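Local coordinates for (5-formylfuran-3-yl)methyl phosphate transaminase (Methanococcus jannaschii, PDB 2Z61), which catalyses the pyridoxal-phosphate-dependent transamination between a furancarboxaldehyde phosphate and alanine that supplies the furan moiety of methanofuran, at residues 7-12 with 130-135; 106-111 with 213-218; 142-147 with 176-181; 161-166 with 194-199; 286-291 with 359-364. All blocks are in the same frame, centred on the assembly; numbering follows the deposited sequence.

Contact 1: 7-12 with 130-135; sequences LNFESF and IRFLGA
F9 and F132 make the apolar part of the contact between the N-terminal segment 7-12 and the end of helix 125-132. F9 brings CE1 to F132, 3.9 Å from CD1 and 4.1 Å from CB, the two ring planes nearly perpendicular. F132 turns its ring to this position with CG anti to the backbone N (chi1 -176°). Both phenylalanines are buried, and their broad, uncharged rings suit a place that the second subunit also lines: N250 of that subunit packs on F9 and its S107 on F132.

The charged part lies at the exposed margin. E10 and R131 form a long salt bridge, OE2 standing 3.7 Å from NE at the edge of the guanidinium group and near its plane. The carboxylate and guanidinium planes are 38° apart, so the pair attracts at a distance without the flat, two-pronged fit of a closer ion pair. R131 spans the gap with a chain extended from CG to NE, and its CD passes 4.3 Å from N8 O.

Backbone bonds end the helix that carries R131 and F132. A135 N bonds to I130 O at 3.1 Å and G134 N to R131 O, with G134 at positive phi (76°), where a residue without a side chain sits easily. This is a Schellman motif, here ending a helix at the dimer interface of the aminotransferase.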
# COMPACT_ATOMS: atom_id res chain seq x y z
N LEU A 7 2.79 5.17 19.46
CA LEU A 7 3.06 6.20 20.46
C LEU A 7 4.39 6.90 20.19
O LEU A 7 4.59 8.04 20.60
CB LEU A 7 3.06 5.58 21.86
CG LEU A 7 1.74 4.94 22.30
CD1 LEU A 7 1.93 4.24 23.63
CD2 LEU A 7 0.65 6.00 22.40
N ASN A 8 5.29 6.22 19.48
CA ASN A 8 6.59 6.79 19.15
C ASN A 8 6.59 7.46 17.78
O ASN A 8 7.51 8.20 17.45
CB ASN A 8 7.67 5.70 19.18
CG ASN A 8 7.82 5.06 20.55
OD1 ASN A 8 8.12 5.74 21.54
ND2 ASN A 8 7.62 3.75 20.62
N PHE A 9 5.54 7.21 17.00
CA PHE A 9 5.40 7.77 15.66
C PHE A 9 5.29 9.29 15.69
O PHE A 9 4.22 9.84 15.94
CB PHE A 9 4.14 7.20 15.00
CG PHE A 9 4.38 6.62 13.64
CD1 PHE A 9 4.97 5.37 13.50
CD2 PHE A 9 4.00 7.31 12.50
CE1 PHE A 9 5.18 4.82 12.24
CE2 PHE A 9 4.21 6.77 11.24
CZ PHE A 9 4.80 5.52 11.11
N GLU A 10 6.40 9.98 15.41
CA GLU A 10 6.42 11.44 15.42
C GLU A 10 5.58 12.03 14.29
O GLU A 10 5.39 11.40 13.25
CB GLU A 10 7.86 11.95 15.33
CG GLU A 10 8.74 11.53 16.50
CD GLU A 10 10.18 11.96 16.34
OE1 GLU A 10 10.44 13.18 16.23
OE2 GLU A 10 11.07 11.08 16.34
N SER A 11 5.08 13.25 14.49
CA SER A 11 4.27 13.93 13.49
C SER A 11 5.09 14.95 12.71
O SER A 11 6.10 15.45 13.20
CB SER A 11 3.09 14.64 14.16
OG SER A 11 2.20 13.70 14.75
N PHE A 12 4.64 15.25 11.49
CA PHE A 12 5.32 16.22 10.65
C PHE A 12 5.03 17.62 11.19
O PHE A 12 3.88 17.95 11.48
CB PHE A 12 4.82 16.13 9.20
CG PHE A 12 4.78 14.73 8.65
CD1 PHE A 12 3.79 13.83 9.04
CD2 PHE A 12 5.73 14.31 7.72
CE1 PHE A 12 3.74 12.54 8.51
CE2 PHE A 12 5.69 13.02 7.19
CZ PHE A 12 4.69 12.14 7.59
N ILE A 130 11.99 3.38 10.63
CA ILE A 130 13.05 2.73 11.41
C ILE A 130 12.61 2.38 12.83
O ILE A 130 12.78 1.24 13.27
CB ILE A 130 14.34 3.61 11.41
CG1 ILE A 130 14.96 3.59 10.01
CG2 ILE A 130 15.35 3.09 12.45
CD1 ILE A 130 15.89 4.78 9.70
N ARG A 131 12.04 3.35 13.55
CA ARG A 131 11.57 3.08 14.91
C ARG A 131 10.50 2.00 14.89
O ARG A 131 10.56 1.03 15.64
CB ARG A 131 11.00 4.35 15.54
CG ARG A 131 12.04 5.38 15.93
CD ARG A 131 11.38 6.64 16.47
NE ARG A 131 12.37 7.61 16.91
CZ ARG A 131 13.43 7.31 17.67
NH1 ARG A 131 13.63 6.06 18.07
NH2 ARG A 131 14.28 8.26 18.03
N PHE A 132 9.51 2.18 14.01
CA PHE A 132 8.41 1.23 13.90
C PHE A 132 8.90 -0.22 13.89
O PHE A 132 8.26 -1.10 14.47
CB PHE A 132 7.61 1.49 12.62
CG PHE A 132 6.40 0.60 12.46
CD1 PHE A 132 5.16 1.00 12.95
CD2 PHE A 132 6.50 -0.63 11.81
CE1 PHE A 132 4.03 0.19 12.79
CE2 PHE A 132 5.38 -1.45 11.65
CZ PHE A 132 4.13 -1.04 12.14
N LEU A 133 10.04 -0.46 13.24
CA LEU A 133 10.61 -1.80 13.15
C LEU A 133 11.54 -2.14 14.32
O LEU A 133 12.27 -3.13 14.26
CB LEU A 133 11.34 -1.97 11.82
CG LEU A 133 10.47 -1.91 10.56
CD1 LEU A 133 11.34 -1.87 9.32
CD2 LEU A 133 9.55 -3.12 10.52
N GLY A 134 11.52 -1.32 15.36
CA GLY A 134 12.36 -1.58 16.52
C GLY A 134 13.84 -1.26 16.40
O GLY A 134 14.63 -1.64 17.26
N ALA A 135 14.22 -0.56 15.33
CA ALA A 135 15.62 -0.21 15.13
C ALA A 135 15.84 1.24 15.58
O ALA A 135 14.88 1.96 15.84
CB ALA A 135 16.00 -0.37 13.66

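Contact 2: 106-111 with 213-218; sequences LSSIID and KTILIN
I109 and I215 face each other where the C-terminal part of helix 98-109 lies against strand 214-219, and in the helix backbone L106 O accepts bonds from both I109 N, at 3.3 Å, and I110 N, at 3.0 Å. The two isoleucines reach toward each other tip to tip, and CD1 of I109 comes 4.2 Å from CD1 of I215. The I109 branch gets there by placing CG1 between its backbone N and carbonyl carbon (chi1 74°), while I215 holds CG1 beside its own N (chi1 -56°). Long branched side chains fit such a place: both residues are buried, each extends a terminal methyl to the other, and no hydrogen bond links the two segments. This is a helix packed on the central, largely parallel sheet of the large domain of a fold-type I pyridoxal-phosphate enzyme. The same strand face carries I217, which rests on L102 and A105 of the helix, and I109 also touches Y185 and I187 of the adjacent strand 185-189. S108 adds a looser touch, its OG 4.4 Å from I215 CD1. That hydroxyl is small enough to sit beside a methyl, and its polar need is met within its own helix by a hydrogen bond to A105 O.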
# COMPACT_ATOMS: atom_id res chain seq x y z
N LEU A 106 13.24 -2.06 4.28
CA LEU A 106 13.70 -2.02 5.67
C LEU A 106 13.22 -3.26 6.44
O LEU A 106 13.99 -3.86 7.20
CB LEU A 106 13.19 -0.75 6.36
CG LEU A 106 13.89 0.58 6.02
CD1 LEU A 106 13.09 1.75 6.55
CD2 LEU A 106 15.30 0.59 6.60
N SER A 107 11.96 -3.66 6.23
CA SER A 107 11.41 -4.83 6.92
C SER A 107 12.17 -6.12 6.70
O SER A 107 12.34 -6.92 7.62
CB SER A 107 9.95 -5.07 6.49
OG SER A 107 9.11 -3.99 6.83
N SER A 108 12.64 -6.32 5.47
CA SER A 108 13.35 -7.55 5.12
C SER A 108 14.75 -7.73 5.68
O SER A 108 15.28 -8.84 5.65
CB SER A 108 13.39 -7.69 3.60
OG SER A 108 14.16 -6.65 3.01
N ILE A 109 15.36 -6.66 6.20
CA ILE A 109 16.72 -6.78 6.72
C ILE A 109 16.98 -6.19 8.10
O ILE A 109 18.08 -6.33 8.63
CB ILE A 109 17.73 -6.12 5.72
CG1 ILE A 109 17.64 -4.59 5.80
CG2 ILE A 109 17.44 -6.57 4.30
CD1 ILE A 109 18.47 -3.87 4.75
N ILE A 110 15.99 -5.54 8.70
CA ILE A 110 16.19 -4.93 10.01
C ILE A 110 15.58 -5.64 11.21
O ILE A 110 14.37 -5.86 11.27
CB ILE A 110 15.70 -3.47 10.01
CG1 ILE A 110 16.63 -2.62 9.15
CG2 ILE A 110 15.63 -2.93 11.43
CD1 ILE A 110 16.24 -1.17 9.05
N ASP A 111 16.43 -6.01 12.18
CA ASP A 111 15.99 -6.68 13.40
C ASP A 111 15.92 -5.65 14.52
O ASP A 111 16.44 -4.54 14.38
CB ASP A 111 16.97 -7.77 13.82
CG ASP A 111 17.04 -8.91 12.82
OD1 ASP A 111 15.98 -9.45 12.45
OD2 ASP A 111 18.17 -9.27 12.41
N LYS A 213 24.73 -6.04 -1.93
CA LYS A 213 24.38 -5.43 -0.66
C LYS A 213 23.59 -4.13 -0.80
O LYS A 213 23.60 -3.28 0.09
CB LYS A 213 25.65 -5.20 0.16
CG LYS A 213 26.71 -4.38 -0.55
CD LYS A 213 28.04 -4.43 0.19
CE LYS A 213 27.88 -4.15 1.68
NZ LYS A 213 29.16 -4.28 2.43
N THR A 214 22.91 -3.96 -1.92
CA THR A 214 22.11 -2.76 -2.11
C THR A 214 20.66 -3.05 -2.47
O THR A 214 20.35 -4.06 -3.12
CB THR A 214 22.68 -1.81 -3.20
OG1 THR A 214 21.88 -1.89 -4.38
CG2 THR A 214 24.10 -2.18 -3.55
N ILE A 215 19.78 -2.17 -2.02
CA ILE A 215 18.36 -2.26 -2.34
C ILE A 215 18.07 -0.90 -2.94
O ILE A 215 18.22 0.12 -2.28
CB ILE A 215 17.49 -2.49 -1.10
CG1 ILE A 215 17.96 -3.75 -0.36
CG2 ILE A 215 16.04 -2.65 -1.53
CD1 ILE A 215 17.10 -4.14 0.83
N LEU A 216 17.70 -0.89 -4.20
CA LEU A 216 17.43 0.34 -4.92
C LEU A 216 15.93 0.62 -4.97
O LEU A 216 15.12 -0.23 -5.34
CB LEU A 216 18.02 0.22 -6.33
CG LEU A 216 18.19 1.46 -7.21
CD1 LEU A 216 18.98 1.08 -8.45
CD2 LEU A 216 16.84 2.05 -7.58
N ILE A 217 15.57 1.84 -4.60
CA ILE A 217 14.18 2.22 -4.58
C ILE A 217 13.96 3.41 -5.51
O ILE A 217 14.67 4.42 -5.42
CB ILE A 217 13.73 2.58 -3.14
CG1 ILE A 217 13.90 1.36 -2.24
CG2 ILE A 217 12.26 3.04 -3.14
CD1 ILE A 217 13.69 1.64 -0.79
N ASN A 218 13.00 3.25 -6.43
CA ASN A 218 12.64 4.30 -7.38
C ASN A 218 11.16 4.09 -7.74
O ASN A 218 10.52 3.15 -7.27
CB ASN A 218 13.52 4.24 -8.63
CG ASN A 218 13.70 5.62 -9.30
OD1 ASN A 218 12.84 6.49 -9.19
ND2 ASN A 218 14.81 5.79 -10.00

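Contact 3: 142-147 with 176-181; sequences FTVESL and YEFAYE
V144 and L147, in the first turn of helix 144-150, both touch F178 of helix 173-182, and the contact is a helix-helix packing on one side of the central sheet of the large aminotransferase domain. T143 comes first, holding the N-cap position. Its backbone O accepts a bond from L147 N at 3.0 Å, which closes the first turn; V144 and L147, three residues apart, face the same neighbour.

V144 crosses the phenylalanine obliquely, CG1 lying 4.2 Å from F178 CD1, and its backbone O stands over one face of the ring. Valine suits this partly exposed position as a compact apolar side chain whose CG1 lies against the ring.

L147 is buried and points toward the other helix. It and F178 slide past each other in opposite directions, with L147 CD1 4.0 Å from F178 CD2. F178 meets both residues because its CG is anti to the backbone N (chi1 -178°), and it buries more surface here than any other residue. Replacing F178 by an alanine is likely to leave V144 and L147 without their common partner and to open a gap between the two helices. I175, on helix 173-182, also packs on L147. The closest approach of the two segments at L147 is made by CB, 3.7 Å from F178 CE2.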
# COMPACT_ATOMS: atom_id res chain seq x y z
N PHE A 142 26.69 13.52 6.08
CA PHE A 142 27.18 12.51 5.16
C PHE A 142 28.58 12.82 4.64
O PHE A 142 28.79 13.04 3.45
CB PHE A 142 26.18 12.30 4.01
CG PHE A 142 25.15 11.23 4.29
CD1 PHE A 142 24.96 10.75 5.59
CD2 PHE A 142 24.38 10.68 3.27
CE1 PHE A 142 24.03 9.75 5.86
CE2 PHE A 142 23.45 9.68 3.53
CZ PHE A 142 23.27 9.21 4.83
N THR A 143 29.54 12.83 5.56
CA THR A 143 30.94 13.05 5.25
C THR A 143 31.64 11.78 5.69
O THR A 143 31.14 11.06 6.56
CB THR A 143 31.56 14.25 6.02
OG1 THR A 143 31.58 13.96 7.42
CG2 THR A 143 30.76 15.52 5.78
N VAL A 144 32.80 11.50 5.09
CA VAL A 144 33.56 10.31 5.41
C VAL A 144 33.91 10.23 6.89
O VAL A 144 33.77 9.18 7.52
CB VAL A 144 34.85 10.25 4.57
CG1 VAL A 144 35.67 9.02 4.94
CG2 VAL A 144 34.50 10.23 3.10
N GLU A 145 34.36 11.35 7.45
CA GLU A 145 34.75 11.39 8.86
C GLU A 145 33.60 11.09 9.81
O GLU A 145 33.73 10.26 10.71
CB GLU A 145 35.36 12.75 9.20
CG GLU A 145 36.03 12.77 10.56
CD GLU A 145 36.79 14.06 10.80
OE1 GLU A 145 37.58 14.46 9.92
OE2 GLU A 145 36.61 14.66 11.88
N SER A 146 32.48 11.78 9.63
CA SER A 146 31.32 11.57 10.50
C SER A 146 30.72 10.18 10.37
O SER A 146 30.22 9.62 11.35
CB SER A 146 30.26 12.63 10.21
OG SER A 146 30.06 12.77 8.81
N LEU A 147 30.74 9.61 9.17
CA LEU A 147 30.21 8.27 8.99
C LEU A 147 31.08 7.26 9.73
O LEU A 147 30.58 6.29 10.29
CB LEU A 147 30.15 7.91 7.50
CG LEU A 147 29.07 8.59 6.66
CD1 LEU A 147 29.16 8.11 5.22
CD2 LEU A 147 27.68 8.29 7.22
N TYR A 176 29.19 6.70 -1.27
CA TYR A 176 28.79 5.37 -1.73
C TYR A 176 29.94 4.38 -1.55
O TYR A 176 29.75 3.29 -1.03
CB TYR A 176 28.38 5.39 -3.21
CG TYR A 176 27.08 6.10 -3.49
CD1 TYR A 176 27.07 7.45 -3.80
CD2 TYR A 176 25.86 5.43 -3.41
CE1 TYR A 176 25.88 8.13 -4.04
CE2 TYR A 176 24.66 6.10 -3.63
CZ TYR A 176 24.68 7.45 -3.95
OH TYR A 176 23.51 8.12 -4.16
N GLU A 177 31.13 4.78 -1.97
CA GLU A 177 32.33 3.95 -1.87
C GLU A 177 32.63 3.56 -0.43
O GLU A 177 32.94 2.41 -0.13
CB GLU A 177 33.52 4.68 -2.49
CG GLU A 177 33.46 4.72 -4.02
CD GLU A 177 34.24 5.89 -4.62
OE1 GLU A 177 34.43 5.89 -5.86
OE2 GLU A 177 34.65 6.80 -3.87
N PHE A 178 32.52 4.52 0.48
CA PHE A 178 32.75 4.24 1.89
C PHE A 178 31.72 3.24 2.40
O PHE A 178 32.07 2.26 3.08
CB PHE A 178 32.66 5.51 2.73
CG PHE A 178 32.94 5.29 4.19
CD1 PHE A 178 34.25 5.13 4.64
CD2 PHE A 178 31.91 5.19 5.11
CE1 PHE A 178 34.51 4.86 5.99
CE2 PHE A 178 32.16 4.93 6.45
CZ PHE A 178 33.47 4.76 6.89
N ALA A 179 30.45 3.47 2.07
CA ALA A 179 29.38 2.59 2.53
C ALA A 179 29.52 1.14 2.06
O ALA A 179 29.29 0.22 2.84
CB ALA A 179 28.02 3.14 2.09
N TYR A 180 29.90 0.94 0.80
CA TYR A 180 30.06 -0.42 0.29
C TYR A 180 31.22 -1.19 0.90
O TYR A 180 31.23 -2.42 0.85
CB TYR A 180 30.18 -0.41 -1.23
CG TYR A 180 28.84 -0.19 -1.89
CD1 TYR A 180 28.49 1.05 -2.41
CD2 TYR A 180 27.90 -1.22 -1.94
CE1 TYR A 180 27.23 1.27 -2.96
CE2 TYR A 180 26.64 -1.01 -2.48
CZ TYR A 180 26.31 0.24 -2.99
OH TYR A 180 25.06 0.45 -3.54
N GLU A 181 32.20 -0.48 1.46
CA GLU A 181 33.35 -1.14 2.09
C GLU A 181 33.07 -1.35 3.57
O GLU A 181 33.51 -2.33 4.17
CB GLU A 181 34.62 -0.28 1.95
CG GLU A 181 35.32 -0.35 0.59
CD GLU A 181 35.86 -1.74 0.27
OE1 GLU A 181 36.16 -2.01 -0.91
OE2 GLU A 181 36.00 -2.56 1.21

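Contact 4: 161-166 with 194-199; sequences NSPSNP and GLVYEG
N165 N is held by N161 OD1 at 2.9 Å, a nearly straight bond with an N-H...O angle of 164°, the donor tilted 26° from the carbonyl plane. It folds the loop after strand 155-161 back on itself, and P163, at the bend, meets L195 and V196 of the loop after strand 185-189. Both loops follow C-terminal ends of parallel strands, the usual place for the active site in the fold-type I pyridoxal-phosphate enzymes. Asparagine suits both ends of the turn. N161 spends its other side-chain atom, ND2, on D189 O, while N165 turns ND2 to O3 of the pyridoxal phosphate-lysine at position 222 and OD1 to R347, which places the cofactor beside this loop.

Two cis peptide bonds shape the loop, before P163 and before P166. Proline is the residue that most readily accepts a cis bond, and P163, which follows the first, points its ring toward the facing segment. There the contact is slight, and without hydrogen bonds: P163 CD lies 4.4 Å from V196 CG2, a modest pairing of a rigid ring with a methyl of a branched valine.

The partner segment is itself sharply bent, since L195 is the centre of an inverse gamma turn, with a weak bond of 3.1 Å from V196 N to G194 O. The carbonyl that this turn presents to the proline is that of L195, its O 4.2 Å from P163 CG.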
# COMPACT_ATOMS: atom_id res chain seq x y z
N ASN A 161 19.59 9.07 0.02
CA ASN A 161 18.55 9.66 -0.83
C ASN A 161 19.22 10.69 -1.72
O ASN A 161 19.62 11.75 -1.26
CB ASN A 161 17.48 10.33 0.06
CG ASN A 161 16.37 11.00 -0.74
OD1 ASN A 161 15.92 12.10 -0.41
ND2 ASN A 161 15.94 10.35 -1.81
N SER A 162 19.34 10.38 -3.01
CA SER A 162 20.03 11.29 -3.92
C SER A 162 19.42 11.37 -5.32
O SER A 162 19.28 10.35 -6.00
CB SER A 162 21.50 10.86 -4.03
OG SER A 162 22.24 11.70 -4.90
N PRO A 163 19.01 12.57 -5.75
CA PRO A 163 19.12 13.82 -4.97
C PRO A 163 18.21 13.75 -3.74
O PRO A 163 17.21 13.02 -3.74
CB PRO A 163 18.69 14.90 -5.98
CG PRO A 163 17.84 14.17 -6.95
CD PRO A 163 18.55 12.85 -7.12
N SER A 164 18.57 14.49 -2.70
CA SER A 164 17.82 14.46 -1.45
C SER A 164 16.67 15.42 -1.25
O SER A 164 16.60 16.50 -1.82
CB SER A 164 18.72 14.85 -0.28
OG SER A 164 19.06 16.22 -0.36
N ASN A 165 15.74 14.98 -0.55
CA ASN A 165 14.69 15.83 -0.02
C ASN A 165 15.04 15.96 1.32
O ASN A 165 15.10 14.84 1.75
CB ASN A 165 13.32 15.24 -0.37
CG ASN A 165 12.23 15.63 0.61
OD1 ASN A 165 12.23 16.75 1.12
ND2 ASN A 165 11.31 14.72 0.87
N PRO A 166 15.22 17.06 2.02
CA PRO A 166 15.05 18.44 1.68
C PRO A 166 16.20 19.18 0.97
O PRO A 166 15.91 20.35 0.44
CB PRO A 166 14.90 19.06 3.06
CG PRO A 166 15.80 18.26 3.92
CD PRO A 166 15.84 16.89 3.33
N GLY A 194 16.87 11.71 -12.24
CA GLY A 194 16.32 12.15 -13.50
C GLY A 194 16.05 13.64 -13.39
O GLY A 194 16.12 14.38 -14.37
N LEU A 195 15.71 14.08 -12.18
CA LEU A 195 15.47 15.49 -11.93
C LEU A 195 16.80 16.09 -11.47
O LEU A 195 16.96 16.46 -10.31
CB LEU A 195 14.40 15.67 -10.86
CG LEU A 195 13.00 15.23 -11.30
CD1 LEU A 195 12.00 15.44 -10.18
CD2 LEU A 195 12.60 16.02 -12.54
N VAL A 196 17.76 16.13 -12.39
CA VAL A 196 19.09 16.66 -12.12
C VAL A 196 19.41 17.67 -13.22
O VAL A 196 19.32 17.35 -14.40
CB VAL A 196 20.14 15.52 -12.08
CG1 VAL A 196 21.54 16.09 -11.96
CG2 VAL A 196 19.84 14.61 -10.90
N TYR A 197 19.79 18.88 -12.83
CA TYR A 197 20.04 19.94 -13.80
C TYR A 197 21.49 20.26 -14.14
O TYR A 197 21.76 21.00 -15.08
CB TYR A 197 19.31 21.21 -13.33
CG TYR A 197 17.94 20.89 -12.77
CD1 TYR A 197 17.67 21.03 -11.41
CD2 TYR A 197 16.93 20.37 -13.58
CE1 TYR A 197 16.43 20.66 -10.87
CE2 TYR A 197 15.69 20.00 -13.06
CZ TYR A 197 15.45 20.14 -11.70
OH TYR A 197 14.24 19.76 -11.17
N GLU A 198 22.42 19.71 -13.36
CA GLU A 198 23.84 19.91 -13.59
C GLU A 198 24.58 18.61 -13.29
O GLU A 198 24.44 18.04 -12.20
CB GLU A 198 24.40 21.01 -12.68
CG GLU A 198 24.18 22.42 -13.17
CD GLU A 198 24.88 23.44 -12.29
OE1 GLU A 198 26.12 23.34 -12.15
OE2 GLU A 198 24.20 24.33 -11.75
N GLY A 199 25.37 18.13 -14.25
CA GLY A 199 26.12 16.91 -14.02
C GLY A 199 25.48 15.65 -14.58
O GLY A 199 24.75 15.69 -15.58

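Contact 5: 286-291 with 359-364; sequences RRLVLK and EGLERI
L361 carries most of this contact, pointing from helix 354-368 toward L288 and V289 of helix 269-295, a helix-helix packing in what is probably the smaller domain of this fold-type I aminotransferase, formed partly by the C-terminal part of the chain. L361 CD1 lies 3.5 Å from L288 CD2, tighter than usual for two carbons, and 3.7 Å from L288 O, so it sits against both side chain and backbone. With CG beside the backbone N (chi1 -73°), L361 sends this branch across to the other helix.

L288 starts out to one side, yet its CD2 turns in to the partner helix. Its CG is anti to the backbone N (chi1 -166°), and the two leucines slide past each other in opposite directions. Leucine fits both positions, since a long side chain forked at its end can fill the space between two helices with methyl groups.

V289 is the third partner. L361 CD1 reaches 3.8 Å from V289 CA and 4.2 Å from V289 CG2. A compact valine suits this spot, because it lets the leucine methyl come down close to the helix backbone. All three residues are buried, and no hydrogen bond links the two segments.

The same pair of helices is joined further by I357, which packs on both L288 and V289, and by Y292, which touches L361. On another side of helix 354-368, E359 and R363 lie on I32 of the short strand 32-33.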
# COMPACT_ATOMS: atom_id res chain seq x y z
N ARG A 286 14.35 26.78 -10.74
CA ARG A 286 15.43 26.62 -9.78
C ARG A 286 16.39 27.82 -9.81
O ARG A 286 16.86 28.28 -8.76
CB ARG A 286 16.19 25.32 -10.08
CG ARG A 286 17.49 25.18 -9.33
CD ARG A 286 18.27 23.98 -9.84
NE ARG A 286 19.12 24.36 -10.97
CZ ARG A 286 20.44 24.50 -10.89
NH1 ARG A 286 21.07 24.30 -9.74
NH2 ARG A 286 21.12 24.83 -11.97
N ARG A 287 16.68 28.31 -11.01
CA ARG A 287 17.58 29.44 -11.16
C ARG A 287 16.96 30.72 -10.60
O ARG A 287 17.65 31.54 -10.00
CB ARG A 287 17.95 29.63 -12.63
CG ARG A 287 18.84 28.52 -13.19
CD ARG A 287 19.09 28.69 -14.69
NE ARG A 287 19.78 27.54 -15.27
CZ ARG A 287 21.02 27.16 -14.94
NH1 ARG A 287 21.71 27.84 -14.04
NH2 ARG A 287 21.55 26.09 -15.52
N LEU A 288 15.66 30.88 -10.79
CA LEU A 288 14.95 32.05 -10.29
C LEU A 288 15.03 32.05 -8.77
O LEU A 288 15.27 33.09 -8.15
CB LEU A 288 13.47 32.00 -10.72
CG LEU A 288 12.63 33.28 -10.59
CD1 LEU A 288 11.17 32.89 -10.46
CD2 LEU A 288 13.05 34.08 -9.37
N VAL A 289 14.83 30.88 -8.17
CA VAL A 289 14.88 30.75 -6.72
C VAL A 289 16.28 31.01 -6.17
O VAL A 289 16.44 31.61 -5.10
CB VAL A 289 14.42 29.34 -6.25
CG1 VAL A 289 14.75 29.15 -4.78
CG2 VAL A 289 12.92 29.18 -6.48
N LEU A 290 17.29 30.55 -6.90
CA LEU A 290 18.67 30.73 -6.46
C LEU A 290 19.12 32.18 -6.56
O LEU A 290 19.92 32.64 -5.74
CB LEU A 290 19.61 29.85 -7.28
CG LEU A 290 19.50 28.35 -6.99
CD1 LEU A 290 20.40 27.57 -7.93
CD2 LEU A 290 19.88 28.09 -5.54
N LYS A 291 18.62 32.90 -7.56
CA LYS A 291 18.98 34.29 -7.73
C LYS A 291 18.55 35.09 -6.49
O LYS A 291 19.34 35.85 -5.94
CB LYS A 291 18.33 34.88 -8.99
CG LYS A 291 18.72 36.33 -9.28
CD LYS A 291 18.06 37.31 -8.31
CE LYS A 291 18.68 38.70 -8.36
NZ LYS A 291 19.95 38.79 -7.58
N GLU A 359 6.19 36.05 -7.56
CA GLU A 359 5.47 36.87 -6.59
C GLU A 359 5.79 36.39 -5.18
O GLU A 359 5.92 37.19 -4.25
CB GLU A 359 3.97 36.80 -6.84
CG GLU A 359 3.16 37.63 -5.86
CD GLU A 359 1.80 38.01 -6.41
OE1 GLU A 359 1.06 37.11 -6.85
OE2 GLU A 359 1.47 39.21 -6.39
N GLY A 360 5.91 35.08 -5.03
CA GLY A 360 6.22 34.51 -3.73
C GLY A 360 7.56 35.01 -3.24
O GLY A 360 7.70 35.42 -2.08
N LEU A 361 8.56 34.99 -4.11
CA LEU A 361 9.90 35.45 -3.75
C LEU A 361 9.90 36.97 -3.51
O LEU A 361 10.53 37.46 -2.58
CB LEU A 361 10.90 35.08 -4.84
CG LEU A 361 11.28 33.59 -4.91
CD1 LEU A 361 12.19 33.34 -6.11
CD2 LEU A 361 11.97 33.17 -3.63
N GLU A 362 9.18 37.70 -4.36
CA GLU A 362 9.10 39.15 -4.22
C GLU A 362 8.53 39.53 -2.86
O GLU A 362 9.05 40.43 -2.20
CB GLU A 362 8.24 39.74 -5.34
CG GLU A 362 8.97 39.92 -6.66
CD GLU A 362 10.03 41.02 -6.61
OE1 GLU A 362 10.97 40.92 -5.80
OE2 GLU A 362 9.91 41.99 -7.39
N ARG A 363 7.48 38.84 -2.44
CA ARG A 363 6.86 39.12 -1.15
C ARG A 363 7.89 38.93 -0.03
O ARG A 363 7.98 39.75 0.88
CB ARG A 363 5.67 38.19 -0.90
CG ARG A 363 4.49 38.42 -1.83
CD ARG A 363 3.32 37.54 -1.42
NE ARG A 363 2.19 37.66 -2.34
CZ ARG A 363 1.04 37.00 -2.21
NH1 ARG A 363 0.86 36.17 -1.19
NH2 ARG A 363 0.07 37.17 -3.09
N ILE A 364 8.65 37.84 -0.11
CA ILE A 364 9.67 37.56 0.89
C ILE A 364 10.70 38.68 0.93
O ILE A 364 11.21 39.03 1.99
CB ILE A 364 10.37 36.21 0.61
CG1 ILE A 364 9.34 35.07 0.64
CG2 ILE A 364 11.47 35.96 1.64
CD1 ILE A 364 9.91 33.72 0.26

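Contacts 1 and 2 lie at the dimer interface, their centres 17 Å apart, and touch directly: A135 CB is 3.4 Å from I110 CG2. Contact 3 joins contact 2 through K213 NZ and Y180 O, a probable hydrogen bond of 3.2 Å. It reaches contact 4 where Y176 OH packs on S162 CB at 3.4 Å. Contact 4 touches the cofactor site through N165, which bonds to the pyridoxal phosphate-lysine. From there a salt bridge of 3.1 Å between E198 OE2 and R286 NH2 ties it to contact 5, whose centre is about 38 Å from that of contact 2, on the opposite side of the chain's centre.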